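Local coordinates for protein HP0958 (Helicobacter pylori, PDB 3NA7) that probably acts in flagellar biogenesis, as a chaperone for flagellar export and a post-transcriptional regulator of gene expression, and binds zinc through a C4 ribbon, at residues A[14-19]-A[163-168]; A[38-43]-A[135-140]; A[67-72]-A[108-113]; A[214-217]-A[222-225]. All blocks are in the same frame, centred on the assembly; numbering follows the deposited sequence.

Contact 1: A[14-19]-A[163-168]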
loop_
_atom_site.group_PDB
_atom_site.type_symbol
_atom_site.label_atom_id
_atom_site.label_comp_id
_atom_site.label_asym_id
_atom_site.label_seq_id
_atom_site.Cartn_x
_atom_site.Cartn_y
_atom_site.Cartn_z
ATOM N N SER A 14 -21.519 14.000 -20.568
ATOM C CA SER A 14 -20.817 14.053 -19.290
ATOM C C SER A 14 -21.289 12.948 -18.360
ATOM O O SER A 14 -20.519 12.473 -17.523
ATOM C CB SER A 14 -21.004 15.407 -18.605
ATOM O OG SER A 14 -22.284 15.495 -17.984
ATOM N N HIS A 15 -22.543 12.536 -18.510
ATOM C CA HIS A 15 -23.040 11.393 -17.746
ATOM C C HIS A 15 -22.428 10.065 -18.181
ATOM O O HIS A 15 -22.197 9.184 -17.342
ATOM C CB HIS A 15 -24.579 11.337 -17.712
ATOM C CG HIS A 15 -25.179 12.254 -16.691
ATOM N ND1 HIS A 15 -26.190 13.145 -16.988
ATOM C CD2 HIS A 15 -24.877 12.445 -15.384
ATOM C CE1 HIS A 15 -26.485 13.843 -15.905
ATOM N NE2 HIS A 15 -25.708 13.433 -14.916
ATOM N N LEU A 16 -22.178 9.918 -19.480
ATOM C CA LEU A 16 -21.513 8.713 -19.991
ATOM C C LEU A 16 -20.034 8.687 -19.593
ATOM O O LEU A 16 -19.485 7.627 -19.323
ATOM C CB LEU A 16 -21.649 8.599 -21.509
ATOM C CG LEU A 16 -23.049 8.432 -22.109
ATOM C CD1 LEU A 16 -22.934 8.372 -23.609
ATOM C CD2 LEU A 16 -23.750 7.189 -21.609
ATOM N N ASP A 17 -19.389 9.850 -19.544
ATOM C CA ASP A 17 -18.030 9.924 -19.014
ATOM C C ASP A 17 -17.972 9.483 -17.545
ATOM O O ASP A 17 -17.080 8.733 -17.168
ATOM C CB ASP A 17 -17.434 11.318 -19.184
ATOM C CG ASP A 17 -16.885 11.558 -20.592
ATOM O OD1 ASP A 17 -16.381 10.611 -21.237
ATOM O OD2 ASP A 17 -16.958 12.713 -21.061
ATOM N N LYS A 18 -18.926 9.954 -16.734
ATOM C CA LYS A 18 -19.023 9.588 -15.314
ATOM C C LYS A 18 -19.285 8.109 -15.145
ATOM O O LYS A 18 -18.746 7.498 -14.220
ATOM C CB LYS A 18 -20.129 10.368 -14.593
ATOM C CG LYS A 18 -19.887 11.849 -14.451
ATOM C CD LYS A 18 -21.077 12.493 -13.748
ATOM C CE LYS A 18 -20.991 14.013 -13.760
ATOM N NZ LYS A 18 -22.013 14.646 -12.878
ATOM N N GLU A 19 -20.110 7.536 -16.026
ATOM C CA GLU A 19 -20.359 6.090 -16.019
ATOM C C GLU A 19 -19.083 5.309 -16.221
ATOM O O GLU A 19 -18.765 4.423 -15.436
ATOM C CB GLU A 19 -21.367 5.681 -17.094
ATOM C CG GLU A 19 -22.818 5.952 -16.727
ATOM C CD GLU A 19 -23.799 5.051 -17.490
ATOM O OE1 GLU A 19 -23.973 3.853 -17.116
ATOM O OE2 GLU A 19 -24.408 5.553 -18.456
ATOM N N PHE A 163 -18.490 3.878 -24.053
ATOM C CA PHE A 163 -17.698 4.705 -24.952
ATOM C C PHE A 163 -18.269 4.754 -26.387
ATOM O O PHE A 163 -18.367 5.819 -26.976
ATOM C CB PHE A 163 -16.218 4.296 -24.962
ATOM C CG PHE A 163 -15.342 5.301 -25.643
ATOM C CD1 PHE A 163 -14.906 6.442 -24.961
ATOM C CD2 PHE A 163 -14.988 5.136 -26.978
ATOM C CE1 PHE A 163 -14.118 7.390 -25.603
ATOM C CE2 PHE A 163 -14.191 6.080 -27.637
ATOM C CZ PHE A 163 -13.761 7.203 -26.950
ATOM N N LYS A 164 -18.650 3.603 -26.927
ATOM C CA LYS A 164 -19.325 3.535 -28.228
ATOM C C LYS A 164 -20.549 4.476 -28.290
ATOM O O LYS A 164 -20.752 5.152 -29.299
ATOM C CB LYS A 164 -19.694 2.079 -28.543
ATOM C CG LYS A 164 -20.635 1.858 -29.711
ATOM C CD LYS A 164 -19.913 1.741 -31.050
ATOM C CE LYS A 164 -20.906 1.428 -32.162
ATOM N NZ LYS A 164 -20.604 2.249 -33.367
ATOM N N LYS A 165 -21.326 4.536 -27.205
ATOM C CA LYS A 165 -22.468 5.464 -27.080
ATOM C C LYS A 165 -22.004 6.909 -27.084
ATOM O O LYS A 165 -22.651 7.767 -27.679
ATOM C CB LYS A 165 -23.266 5.226 -25.780
ATOM C CG LYS A 165 -24.355 4.133 -25.848
ATOM C CD LYS A 165 -25.009 3.870 -24.461
ATOM C CE LYS A 165 -26.050 4.938 -24.059
ATOM N NZ LYS A 165 -26.601 4.719 -22.674
ATOM N N LYS A 166 -20.895 7.170 -26.392
ATOM C CA LYS A 166 -20.297 8.492 -26.362
ATOM C C LYS A 166 -19.904 8.938 -27.780
ATOM O O LYS A 166 -20.187 10.079 -28.167
ATOM C CB LYS A 166 -19.090 8.542 -25.415
ATOM C CG LYS A 166 -18.519 9.955 -25.225
ATOM C CD LYS A 166 -17.128 9.960 -24.571
ATOM C CE LYS A 166 -16.555 11.363 -24.639
ATOM N NZ LYS A 166 -15.473 11.603 -23.675
ATOM N N GLU A 167 -19.288 8.033 -28.546
ATOM C CA GLU A 167 -18.893 8.321 -29.920
ATOM C C GLU A 167 -20.114 8.818 -30.694
ATOM O O GLU A 167 -20.074 9.895 -31.295
ATOM C CB GLU A 167 -18.304 7.086 -30.610
ATOM C CG GLU A 167 -16.968 6.604 -30.045
ATOM C CD GLU A 167 -16.429 5.361 -30.744
ATOM O OE1 GLU A 167 -17.177 4.376 -30.918
ATOM O OE2 GLU A 167 -15.249 5.365 -31.126
ATOM N N ASP A 168 -21.194 8.033 -30.640
ATOM C CA ASP A 168 -22.454 8.355 -31.311
ATOM C C ASP A 168 -22.974 9.720 -30.906
ATOM O O ASP A 168 -23.301 10.527 -31.779
ATOM C CB ASP A 168 -23.512 7.281 -31.047
ATOM C CG ASP A 168 -23.173 5.945 -31.693
ATOM O OD1 ASP A 168 -22.376 5.922 -32.658
ATOM O OD2 ASP A 168 -23.713 4.904 -31.238
#
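L16 lies against K165 and K166 of helix 91-171, and D17 pairs with K166. L16 points at the opposite helix. Its CD1 lies 3.7 Å from the N of K166 and 3.8 Å from the CB of K165, while CD2 rests by the far end of K165, 3.9 Å from its NZ. The K165 chain bends at its third torsion (chi3 78°) and crosses the leucine at about a right angle, its CB and CE touching one methyl each. I162 and L169, from the turns before and after, extend the apolar surroundings of L16. The two short segments run antiparallel at 163°, their axes 9.6 Å apart, with L16 and K166 closest in backbone register; this is side-by-side packing in the antiparallel coiled-coil hairpin domain, near its zinc-ribbon end. D17, next in sequence, is joined to K166 by a salt bridge. K166 leaves its helix with CG anti to the backbone N (chi1 -173°) and stays extended, which brings NZ 2.8 Å from OD1 of D17, on the syn lone pair; a weaker bond reaches OD2 at 3.2 Å. The hydroxyl of Y181 is hydrogen-bonded to OD2. R185 makes only a long, weak ion pair with OD1, and E182 a similarly weak one with K166; together the two acids probably offset the like charges of K166 and R185, which lie close to each other.

Contact 2: A[38-43]-A[135-140]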
loop_
_atom_site.group_PDB
_atom_site.type_symbol
_atom_site.label_atom_id
_atom_site.label_comp_id
_atom_site.label_asym_id
_atom_site.label_seq_id
_atom_site.Cartn_x
_atom_site.Cartn_y
_atom_site.Cartn_z
ATOM N N LEU A 38 -3.087 -11.766 -2.410
ATOM C CA LEU A 38 -1.802 -11.592 -3.079
ATOM C C LEU A 38 -0.860 -10.659 -2.312
ATOM O O LEU A 38 0.310 -10.973 -2.171
ATOM C CB LEU A 38 -1.976 -11.074 -4.520
ATOM C CG LEU A 38 -2.773 -11.937 -5.491
ATOM C CD1 LEU A 38 -2.982 -11.168 -6.811
ATOM C CD2 LEU A 38 -2.090 -13.324 -5.731
ATOM N N ASN A 39 -1.356 -9.519 -1.820
ATOM C CA ASN A 39 -0.480 -8.588 -1.084
ATOM C C ASN A 39 -0.017 -9.116 0.274
ATOM O O ASN A 39 1.104 -8.864 0.653
ATOM C CB ASN A 39 -1.102 -7.185 -0.928
ATOM C CG ASN A 39 -1.333 -6.469 -2.277
ATOM O OD1 ASN A 39 -2.319 -5.733 -2.440
ATOM N ND2 ASN A 39 -0.440 -6.687 -3.240
ATOM N N ASP A 40 -0.883 -9.817 1.006
ATOM C CA ASP A 40 -0.539 -10.436 2.292
ATOM C C ASP A 40 0.511 -11.522 2.071
ATOM O O ASP A 40 1.438 -11.660 2.865
ATOM C CB ASP A 40 -1.767 -11.090 2.950
ATOM C CG ASP A 40 -2.736 -10.083 3.562
ATOM O OD1 ASP A 40 -2.412 -8.878 3.600
ATOM O OD2 ASP A 40 -3.828 -10.511 4.027
ATOM N N LYS A 41 0.372 -12.275 0.981
ATOM C CA LYS A 41 1.281 -13.382 0.684
ATOM C C LYS A 41 2.671 -12.827 0.403
ATOM O O LYS A 41 3.653 -13.378 0.887
ATOM C CB LYS A 41 0.786 -14.185 -0.522
ATOM C CG LYS A 41 1.703 -15.302 -1.034
ATOM C CD LYS A 41 0.982 -16.106 -2.160
ATOM C CE LYS A 41 1.854 -16.241 -3.426
ATOM N NZ LYS A 41 2.943 -17.271 -3.271
ATOM N N GLU A 42 2.734 -11.759 -0.392
ATOM C CA GLU A 42 3.995 -11.061 -0.650
ATOM C C GLU A 42 4.618 -10.455 0.621
ATOM O O GLU A 42 5.803 -10.602 0.821
ATOM C CB GLU A 42 3.807 -9.981 -1.699
ATOM C CG GLU A 42 5.083 -9.373 -2.154
ATOM C CD GLU A 42 4.890 -7.980 -2.715
ATOM O OE1 GLU A 42 3.931 -7.740 -3.476
ATOM O OE2 GLU A 42 5.709 -7.113 -2.383
ATOM N N ALA A 43 3.809 -9.812 1.474
ATOM C CA ALA A 43 4.288 -9.275 2.761
ATOM C C ALA A 43 4.859 -10.379 3.668
ATOM O O ALA A 43 5.897 -10.200 4.311
ATOM C CB ALA A 43 3.155 -8.499 3.488
ATOM N N LEU A 135 0.845 -20.374 2.003
ATOM C CA LEU A 135 0.168 -21.436 1.259
ATOM C C LEU A 135 -1.353 -21.323 1.335
ATOM O O LEU A 135 -2.020 -21.586 0.321
ATOM C CB LEU A 135 0.618 -22.832 1.728
ATOM C CG LEU A 135 1.967 -23.445 1.310
ATOM C CD1 LEU A 135 2.323 -24.644 2.231
ATOM C CD2 LEU A 135 2.051 -23.882 -0.187
ATOM N N GLU A 136 -1.908 -20.970 2.512
ATOM C CA GLU A 136 -3.373 -20.718 2.610
ATOM C C GLU A 136 -3.755 -19.581 1.675
ATOM O O GLU A 136 -4.760 -19.652 0.983
ATOM C CB GLU A 136 -3.866 -20.435 4.052
ATOM C CG GLU A 136 -3.554 -21.564 5.069
ATOM C CD GLU A 136 -3.776 -21.205 6.574
ATOM O OE1 GLU A 136 -3.438 -20.076 7.036
ATOM O OE2 GLU A 136 -4.275 -22.093 7.323
ATOM N N LEU A 137 -2.913 -18.550 1.611
ATOM C CA LEU A 137 -3.203 -17.392 0.778
ATOM C C LEU A 137 -3.138 -17.699 -0.718
ATOM O O LEU A 137 -3.918 -17.151 -1.492
ATOM C CB LEU A 137 -2.283 -16.221 1.128
ATOM C CG LEU A 137 -2.510 -15.665 2.537
ATOM C CD1 LEU A 137 -1.255 -14.975 3.042
ATOM C CD2 LEU A 137 -3.749 -14.745 2.608
ATOM N N GLU A 138 -2.191 -18.542 -1.125
ATOM C CA GLU A 138 -2.131 -19.022 -2.495
ATOM C C GLU A 138 -3.393 -19.857 -2.818
ATOM O O GLU A 138 -3.997 -19.678 -3.855
ATOM C CB GLU A 138 -0.857 -19.852 -2.720
ATOM C CG GLU A 138 -0.653 -20.260 -4.198
ATOM C CD GLU A 138 0.733 -20.848 -4.505
ATOM O OE1 GLU A 138 1.086 -20.954 -5.705
ATOM O OE2 GLU A 138 1.480 -21.169 -3.562
ATOM N N LYS A 139 -3.770 -20.768 -1.920
ATOM C CA LYS A 139 -5.017 -21.534 -2.051
ATOM C C LYS A 139 -6.182 -20.559 -2.263
ATOM O O LYS A 139 -6.954 -20.703 -3.223
ATOM C CB LYS A 139 -5.237 -22.434 -0.833
ATOM C CG LYS A 139 -6.334 -23.528 -0.986
ATOM C CD LYS A 139 -6.186 -24.617 0.105
ATOM C CE LYS A 139 -7.305 -25.687 0.064
ATOM N NZ LYS A 139 -6.921 -26.949 0.818
ATOM N N LEU A 140 -6.266 -19.539 -1.399
ATOM C CA LEU A 140 -7.274 -18.477 -1.524
ATOM C C LEU A 140 -7.229 -17.764 -2.892
ATOM O O LEU A 140 -8.250 -17.718 -3.614
ATOM C CB LEU A 140 -7.237 -17.506 -0.319
ATOM C CG LEU A 140 -8.271 -16.353 -0.211
ATOM C CD1 LEU A 140 -9.711 -16.881 -0.167
ATOM C CD2 LEU A 140 -8.007 -15.397 1.002
#
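L137 packs against the N, CA and CB of K41 and the CB of D40, across two helix segments running antiparallel at 157° with axes 9.0 Å apart. The CG of L137 stands beside its own backbone N, anti to the carbonyl carbon (chi1 -66°), and CD1 comes to rest 3.8 Å from the N of K41 and 3.9 Å from the CB of D40. Behind this methyl, the CB atoms of K41 and L137 meet at 4.0 Å, at the pair closest in register. D40 offers only its CB to the leucine; its carboxylate is engaged by K36, one turn earlier, in a salt bridge through OD2. The first two torsions of K41, both anti, carry CD to 4.1 Å from the N of E138; bends at chi3 (129°) and chi4 then set NZ. The extended E138 chain crosses it obliquely, and the K41 NZ stays 4.2 Å from OE2 of E138, beyond a salt bridge, so attraction between them is probably modest. M134 also touches K41, and K44 touches L137. Side-by-side packing of two long antiparallel helices, here a leucine against the aliphatic parts of K41 and D40, is that of a coiled-coil hairpin, the kinked one formed by helices 24-85 and 91-171.

Contact 3: A[67-72]-A[108-113]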
loop_
_atom_site.group_PDB
_atom_site.type_symbol
_atom_site.label_atom_id
_atom_site.label_comp_id
_atom_site.label_asym_id
_atom_site.label_seq_id
_atom_site.Cartn_x
_atom_site.Cartn_y
_atom_site.Cartn_z
ATOM N N GLN A 67 34.102 -18.184 19.998
ATOM C CA GLN A 67 35.533 -17.933 19.924
ATOM C C GLN A 67 36.040 -17.510 21.308
ATOM O O GLN A 67 37.027 -18.066 21.798
ATOM C CB GLN A 67 35.833 -16.872 18.857
ATOM C CG GLN A 67 37.286 -16.468 18.750
ATOM C CD GLN A 67 38.206 -17.636 18.447
ATOM O OE1 GLN A 67 37.940 -18.436 17.547
ATOM N NE2 GLN A 67 39.295 -17.740 19.199
ATOM N N THR A 68 35.337 -16.579 21.958
ATOM C CA THR A 68 35.742 -16.110 23.293
ATOM C C THR A 68 35.629 -17.226 24.336
ATOM O O THR A 68 36.474 -17.344 25.224
ATOM C CB THR A 68 34.953 -14.868 23.741
ATOM O OG1 THR A 68 33.614 -15.251 24.038
ATOM C CG2 THR A 68 34.933 -13.803 22.643
ATOM N N LEU A 69 34.604 -18.060 24.207
ATOM C CA LEU A 69 34.478 -19.254 25.033
ATOM C C LEU A 69 35.654 -20.233 24.831
ATOM O O LEU A 69 36.154 -20.819 25.800
ATOM C CB LEU A 69 33.159 -19.949 24.727
ATOM C CG LEU A 69 32.826 -21.283 25.389
ATOM C CD1 LEU A 69 32.758 -21.158 26.914
ATOM C CD2 LEU A 69 31.511 -21.749 24.843
ATOM N N GLN A 70 36.092 -20.396 23.582
ATOM C CA GLN A 70 37.299 -21.160 23.267
ATOM C C GLN A 70 38.543 -20.552 23.926
ATOM O O GLN A 70 39.359 -21.270 24.487
ATOM C CB GLN A 70 37.489 -21.292 21.738
ATOM C CG GLN A 70 38.702 -22.180 21.317
ATOM C CD GLN A 70 38.939 -22.248 19.796
ATOM O OE1 GLN A 70 38.169 -21.703 18.998
ATOM N NE2 GLN A 70 40.016 -22.925 19.402
ATOM N N ASP A 71 38.674 -19.227 23.849
ATOM C CA ASP A 71 39.754 -18.480 24.499
ATOM C C ASP A 71 39.712 -18.677 26.014
ATOM O O ASP A 71 40.728 -18.948 26.651
ATOM C CB ASP A 71 39.639 -16.986 24.173
ATOM C CG ASP A 71 39.970 -16.665 22.722
ATOM O OD1 ASP A 71 40.624 -17.486 22.034
ATOM O OD2 ASP A 71 39.577 -15.575 22.255
ATOM N N THR A 72 38.521 -18.551 26.584
ATOM C CA THR A 72 38.332 -18.674 28.025
ATOM C C THR A 72 38.724 -20.057 28.532
ATOM O O THR A 72 39.421 -20.168 29.534
ATOM C CB THR A 72 36.888 -18.277 28.410
ATOM O OG1 THR A 72 36.693 -16.935 27.993
ATOM C CG2 THR A 72 36.651 -18.338 29.902
ATOM N N GLN A 108 29.039 -17.429 31.636
ATOM C CA GLN A 108 28.362 -16.321 30.933
ATOM C C GLN A 108 28.271 -16.560 29.423
ATOM O O GLN A 108 27.204 -16.378 28.840
ATOM C CB GLN A 108 29.063 -14.986 31.187
ATOM C CG GLN A 108 28.840 -14.417 32.575
ATOM C CD GLN A 108 29.983 -13.519 33.050
ATOM O OE1 GLN A 108 30.853 -13.121 32.268
ATOM N NE2 GLN A 108 29.987 -13.210 34.339
ATOM N N ALA A 109 29.380 -16.961 28.798
ATOM C CA ALA A 109 29.394 -17.225 27.358
ATOM C C ALA A 109 28.457 -18.360 26.979
ATOM O O ALA A 109 27.761 -18.267 25.968
ATOM C CB ALA A 109 30.799 -17.505 26.859
ATOM N N ASN A 110 28.433 -19.426 27.783
ATOM C CA ASN A 110 27.530 -20.538 27.534
ATOM C C ASN A 110 26.082 -20.130 27.631
ATOM O O ASN A 110 25.300 -20.497 26.753
ATOM C CB ASN A 110 27.823 -21.746 28.429
ATOM C CG ASN A 110 28.934 -22.598 27.876
ATOM O OD1 ASN A 110 28.897 -22.984 26.712
ATOM N ND2 ASN A 110 29.942 -22.884 28.693
ATOM N N ARG A 111 25.723 -19.376 28.672
ATOM C CA ARG A 111 24.372 -18.808 28.779
ATOM C C ARG A 111 23.997 -17.882 27.605
ATOM O O ARG A 111 22.874 -17.955 27.109
ATOM C CB ARG A 111 24.131 -18.069 30.105
ATOM C CG ARG A 111 24.451 -18.858 31.375
ATOM C CD ARG A 111 23.883 -18.200 32.665
ATOM N NE ARG A 111 24.613 -17.006 33.104
ATOM C CZ ARG A 111 25.650 -17.005 33.950
ATOM N NH1 ARG A 111 26.235 -15.857 34.286
ATOM N NH2 ARG A 111 26.111 -18.139 34.471
ATOM N N GLU A 112 24.903 -16.994 27.204
ATOM C CA GLU A 112 24.638 -16.070 26.110
ATOM C C GLU A 112 24.416 -16.831 24.789
ATOM O O GLU A 112 23.478 -16.550 24.068
ATOM C CB GLU A 112 25.763 -15.006 25.982
ATOM C CG GLU A 112 25.692 -14.092 24.723
ATOM C CD GLU A 112 24.529 -13.113 24.750
ATOM O OE1 GLU A 112 24.273 -12.411 23.741
ATOM O OE2 GLU A 112 23.856 -13.030 25.787
ATOM N N ILE A 113 25.265 -17.803 24.503
ATOM C CA ILE A 113 25.089 -18.647 23.325
ATOM C C ILE A 113 23.757 -19.398 23.346
ATOM O O ILE A 113 23.045 -19.409 22.339
ATOM C CB ILE A 113 26.245 -19.639 23.164
ATOM C CG1 ILE A 113 27.553 -18.870 22.984
ATOM C CG2 ILE A 113 25.963 -20.637 21.980
ATOM C CD1 ILE A 113 28.820 -19.748 23.131
#
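L69 faces three residues of the opposite helix, A109, N110 and I113, which lie along one side of it. Its CB meets the CB of A109 at 4.0 Å, the apolar pair at the closest backbone register. Further out, the leucine crosses N110 at about a right angle, its two methyls lying obliquely off the O/N end of the amide: CD2 is 3.4 Å from OD1 and CD1 is 3.8 Å from ND2 of N110. CD2 of L69 also touches CD1 of I113 at 3.8 Å. With CG anti to the backbone N (chi1 176°), L69 sends both methyls toward the partner helix. I113 is held in turn against N65 and E66, about one turn before L69, and V62, two turns before. S106, one turn before A109 on helix 91-171, also touches L69. The segments run antiparallel at 159°, with axes 9.7 Å apart, as expected for the coiled-coil hairpin. On helix 24-85 itself, T72 OG1 bonds to the carbonyl O of T68 at 2.8 Å, from the face opposite the T72 N. No hydrogen bond or salt bridge links the two segments; their adhesion is by van der Waals contact, the amide of N110 lying beside the L69-A109-I113 apolar contacts.

Contact 4: A[214-217]-A[222-225]. With ZN (zinc ion), chain B.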
loop_
_atom_site.group_PDB
_atom_site.type_symbol
_atom_site.label_atom_id
_atom_site.label_comp_id
_atom_site.label_asym_id
_atom_site.label_seq_id
_atom_site.Cartn_x
_atom_site.Cartn_y
_atom_site.Cartn_z
ATOM N N THR A 214 -28.844 35.385 -12.385
ATOM C CA THR A 214 -30.007 35.722 -13.201
ATOM C C THR A 214 -29.773 35.231 -14.626
ATOM O O THR A 214 -30.655 34.616 -15.221
ATOM C CB THR A 214 -30.302 37.236 -13.178
ATOM O OG1 THR A 214 -30.267 37.708 -11.826
ATOM C CG2 THR A 214 -31.668 37.528 -13.759
ATOM N N GLU A 215 -28.560 35.464 -15.131
ATOM C CA GLU A 215 -28.162 35.069 -16.480
ATOM C C GLU A 215 -28.318 33.575 -16.702
ATOM O O GLU A 215 -28.778 33.155 -17.758
ATOM C CB GLU A 215 -26.711 35.475 -16.757
ATOM C CG GLU A 215 -26.507 36.242 -18.059
ATOM C CD GLU A 215 -26.658 37.749 -17.873
ATOM O OE1 GLU A 215 -25.723 38.381 -17.327
ATOM O OE2 GLU A 215 -27.706 38.307 -18.277
ATOM N N VAL A 216 -27.937 32.773 -15.713
ATOM C CA VAL A 216 -28.063 31.325 -15.832
ATOM C C VAL A 216 -29.532 30.915 -15.872
ATOM O O VAL A 216 -29.908 30.042 -16.651
ATOM C CB VAL A 216 -27.343 30.566 -14.695
ATOM C CG1 VAL A 216 -27.551 29.054 -14.833
ATOM C CG2 VAL A 216 -25.854 30.896 -14.676
ATOM N N LEU A 217 -30.360 31.540 -15.037
ATOM C CA LEU A 217 -31.761 31.127 -14.943
ATOM C C LEU A 217 -32.616 31.697 -16.068
ATOM O O LEU A 217 -33.444 30.986 -16.640
ATOM C CB LEU A 217 -32.371 31.453 -13.574
ATOM C CG LEU A 217 -31.688 30.968 -12.289
ATOM C CD1 LEU A 217 -32.721 30.649 -11.273
ATOM C CD2 LEU A 217 -30.798 29.752 -12.485
ATOM N N MET A 222 -25.556 28.984 -22.137
ATOM C CA MET A 222 -24.777 28.066 -21.337
ATOM C C MET A 222 -23.652 28.914 -20.793
ATOM O O MET A 222 -22.890 29.527 -21.549
ATOM C CB MET A 222 -24.266 26.934 -22.209
ATOM C CG MET A 222 -22.921 26.395 -21.823
ATOM S SD MET A 222 -22.475 25.120 -22.989
ATOM C CE MET A 222 -23.235 23.726 -22.185
ATOM N N ILE A 223 -23.579 28.984 -19.475
ATOM C CA ILE A 223 -22.695 29.937 -18.827
ATOM C C ILE A 223 -21.621 29.162 -18.076
ATOM O O ILE A 223 -21.858 28.020 -17.654
ATOM C CB ILE A 223 -23.489 30.882 -17.862
ATOM C CG1 ILE A 223 -24.721 31.488 -18.551
ATOM C CG2 ILE A 223 -22.605 32.015 -17.335
ATOM C CD1 ILE A 223 -25.918 30.549 -18.674
ATOM N N THR A 224 -20.444 29.777 -17.942
ATOM C CA THR A 224 -19.383 29.240 -17.109
ATOM C C THR A 224 -19.250 30.063 -15.851
ATOM O O THR A 224 -19.499 31.270 -15.856
ATOM C CB THR A 224 -18.003 29.224 -17.799
ATOM O OG1 THR A 224 -17.561 30.566 -18.055
ATOM C CG2 THR A 224 -18.049 28.422 -19.086
ATOM N N CYS A 225 -18.839 29.402 -14.776
ATOM C CA CYS A 225 -18.577 30.082 -13.532
ATOM C C CYS A 225 -17.406 31.038 -13.704
ATOM O O CYS A 225 -16.391 30.677 -14.282
ATOM C CB CYS A 225 -18.275 29.082 -12.414
ATOM S SG CYS A 225 -17.573 29.891 -10.970
HETATM ZN ZN ZN B . -17.104 27.747 -9.796
#
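Helix 210-218 lies beside the short, weakly bonded strand 223-224, with V216 and I223 nearest in register at a CA-CA distance of 6.3 Å. I223 points its CB at the helix, and its CG1 sits beside the backbone N (chi1 -50°), from where CD1 reaches the helix backbone, 3.6 Å from the CA of V216 and 4.0 Å from the O of E215. The isoleucine CB meets the CG2 of V216 at 4.0 Å, the two side chains meeting at a slant; I196 also touches V216. E215 contributes its backbone here, its carboxylate leading away from the strand. The backbone of I223 is hydrogen-bonded to L232 of the neighbouring strand. Its neighbour M222 faces the other way, onto L7 and L10, so this part of the chain has helix 210-218 on one side and helix 4-22 against M222. Two residues after I223, C225 binds the zinc ion through SG at 2.5 Å; C201, C204 and C228 complete the four-cysteine site of the zinc ribbon. Thiolate ligation and apolar packing thus share one short segment: the zinc ties C225 to three other cysteines, while I223 is held to the helix by dispersion contacts alone, with no hydrogen bond across.

How the contacts relate
Contacts 1, 2 and 3 are successive stations along the coiled-coil hairpin, all using helix 91-171; its partner is helix 4-22 in contact 1 and helix 24-85 in contacts 2 and 3. Going inward along the chain, contact 1 encloses contact 2, which encloses contact 3, toward the turn of the hairpin. Centres of contacts 1 and 2 lie 38 Å apart, those of 2 and 3 42 Å, and those of 1 and 3 76 Å. Contact 4 follows in sequence, in the zinc ribbon, 25 Å from contact 1 but 87 Å from contact 3, centre to centre. The metal-binding domain therefore sits at one end of an elongated molecule, far from the hairpin tip.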